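PDB 3F4W: putative hexulose 6 phosphate synthase from Salmonella typhimurium, which is a putative synthase from a family of enzymes built on a TIM-barrel fold. Local coordinates for residues A[79-84]-A[104-109]. Numbering follows the deposited sequence.
Sequences DYVTVL and KQVVVD
Val81 and Val83 of strand 80-84 trade backbone hydrogen bonds with Gln105, Val107 and Asp109 of strand 105-109, a worked example of how a beta-alpha-beta unit closes on itself in parallel register. The ladder begins loosely, Gln105 N reaching Asp79 O at 3.2 Å with a bent N-H...O angle of 138°. It tightens midway, where Val107 N meets Val81 O at 2.8 Å and is almost straight (176°). Val107 O takes the N-H of Val83 and also a CA-H...O contact from Thr82 CA at 3.1 Å.

Apolar packing occupies both faces. On the face of Val81 and Val83, Val83 CG1 lies between its own backbone N and carbonyl carbon (chi1 64°), from where it meets Val106 CG1 at 3.6 Å and also touches Val108 CG2. On the other face, Tyr80 CD1 rests obliquely against Gln105 CG, 3.6 Å away, and against Val107 CG2. The bend of Gln105 at chi2 turns its amide forward along its own strand, where NE2 donates to Val106 O at 2.9 Å.

Polar ends look beyond the pair: Tyr80 OH bonds Glu55, Thr82 OG1 bonds Asp59 and the backbone N of Lys61, and Asp109 OD1 bonds His134, so the face of Tyr80, Thr82 and Asp109, which points into the barrel, carries polar groups held by neighbouring strands as well as apolar packing.

These are the fourth and fifth strands of the eight-stranded TIM barrel, flanked by strands 55-62 and 130-134, while the connecting helix 89-102 packs Ile92, Cys95 and Ala99 over Val83 and Val106.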
# COMPACT_ATOMS: atom_id res chain seq x y z
N ASP A 79 -0.53 -7.67 -15.65
CA ASP A 79 -0.84 -9.10 -15.67
C ASP A 79 -0.97 -9.68 -14.26
O ASP A 79 -1.65 -10.68 -14.06
CB ASP A 79 0.24 -9.85 -16.45
CG ASP A 79 0.33 -9.38 -17.88
OD1 ASP A 79 1.36 -8.76 -18.23
OD2 ASP A 79 -0.63 -9.61 -18.63
N TYR A 80 -0.28 -9.04 -13.31
CA TYR A 80 -0.36 -9.41 -11.90
C TYR A 80 -0.58 -8.16 -11.06
O TYR A 80 -0.15 -7.07 -11.44
CB TYR A 80 0.93 -10.07 -11.43
CG TYR A 80 1.39 -11.29 -12.20
CD1 TYR A 80 1.10 -12.57 -11.76
CD2 TYR A 80 2.16 -11.15 -13.36
CE1 TYR A 80 1.53 -13.68 -12.45
CE2 TYR A 80 2.59 -12.27 -14.06
CZ TYR A 80 2.27 -13.53 -13.60
OH TYR A 80 2.70 -14.64 -14.29
N VAL A 81 -1.22 -8.32 -9.91
CA VAL A 81 -1.24 -7.28 -8.89
C VAL A 81 -0.93 -7.92 -7.55
O VAL A 81 -1.25 -9.09 -7.33
CB VAL A 81 -2.60 -6.55 -8.80
CG1 VAL A 81 -2.93 -5.88 -10.13
CG2 VAL A 81 -3.70 -7.52 -8.39
N THR A 82 -0.29 -7.17 -6.66
CA THR A 82 -0.00 -7.69 -5.32
C THR A 82 -1.00 -7.17 -4.30
O THR A 82 -1.40 -6.00 -4.35
CB THR A 82 1.43 -7.35 -4.84
OG1 THR A 82 1.64 -5.94 -4.88
CG2 THR A 82 2.48 -8.05 -5.70
N VAL A 83 -1.40 -8.05 -3.40
CA VAL A 83 -2.22 -7.71 -2.25
C VAL A 83 -1.47 -8.21 -1.02
O VAL A 83 -0.77 -9.22 -1.08
CB VAL A 83 -3.61 -8.37 -2.33
CG1 VAL A 83 -3.49 -9.89 -2.28
CG2 VAL A 83 -4.51 -7.88 -1.21
N LEU A 84 -1.61 -7.51 0.10
CA LEU A 84 -0.89 -7.87 1.32
C LEU A 84 -1.54 -9.05 2.03
O LEU A 84 -2.75 -9.05 2.27
CB LEU A 84 -0.83 -6.68 2.27
CG LEU A 84 0.39 -5.76 2.30
CD1 LEU A 84 1.34 -6.01 1.14
CD2 LEU A 84 -0.05 -4.30 2.36
N LYS A 104 -6.58 -12.63 -15.24
CA LYS A 104 -5.23 -12.35 -14.78
C LYS A 104 -4.97 -12.95 -13.39
O LYS A 104 -5.63 -13.90 -12.99
CB LYS A 104 -4.96 -10.84 -14.84
CG LYS A 104 -5.20 -10.28 -16.23
CD LYS A 104 -4.85 -8.81 -16.34
CE LYS A 104 -5.06 -8.30 -17.76
NZ LYS A 104 -4.83 -6.83 -17.86
N GLN A 105 -4.01 -12.40 -12.65
CA GLN A 105 -3.52 -13.08 -11.46
C GLN A 105 -3.18 -12.16 -10.29
O GLN A 105 -2.53 -11.13 -10.47
CB GLN A 105 -2.30 -13.94 -11.80
CG GLN A 105 -1.66 -14.65 -10.61
CD GLN A 105 -2.42 -15.89 -10.18
OE1 GLN A 105 -2.80 -16.71 -11.01
NE2 GLN A 105 -2.65 -16.02 -8.88
N VAL A 106 -3.61 -12.56 -9.11
CA VAL A 106 -3.25 -11.88 -7.87
C VAL A 106 -2.09 -12.61 -7.19
O VAL A 106 -2.05 -13.84 -7.12
CB VAL A 106 -4.45 -11.81 -6.91
CG1 VAL A 106 -3.98 -11.54 -5.47
CG2 VAL A 106 -5.44 -10.75 -7.37
N VAL A 107 -1.13 -11.83 -6.70
CA VAL A 107 -0.03 -12.37 -5.92
C VAL A 107 -0.16 -11.86 -4.49
O VAL A 107 -0.19 -10.65 -4.26
CB VAL A 107 1.33 -11.92 -6.48
CG1 VAL A 107 2.45 -12.35 -5.55
CG2 VAL A 107 1.54 -12.48 -7.88
N VAL A 108 -0.25 -12.76 -3.52
CA VAL A 108 -0.36 -12.35 -2.13
C VAL A 108 1.04 -12.18 -1.54
O VAL A 108 1.78 -13.16 -1.40
CB VAL A 108 -1.16 -13.36 -1.28
CG1 VAL A 108 -1.37 -12.80 0.12
CG2 VAL A 108 -2.48 -13.67 -1.94
N ASP A 109 1.40 -10.94 -1.23
CA ASP A 109 2.72 -10.64 -0.68
C ASP A 109 2.68 -10.84 0.83
O ASP A 109 1.97 -10.13 1.54
CB ASP A 109 3.12 -9.21 -1.02
CG ASP A 109 4.52 -8.85 -0.54
OD1 ASP A 109 5.12 -7.92 -1.10
OD2 ASP A 109 5.03 -9.50 0.40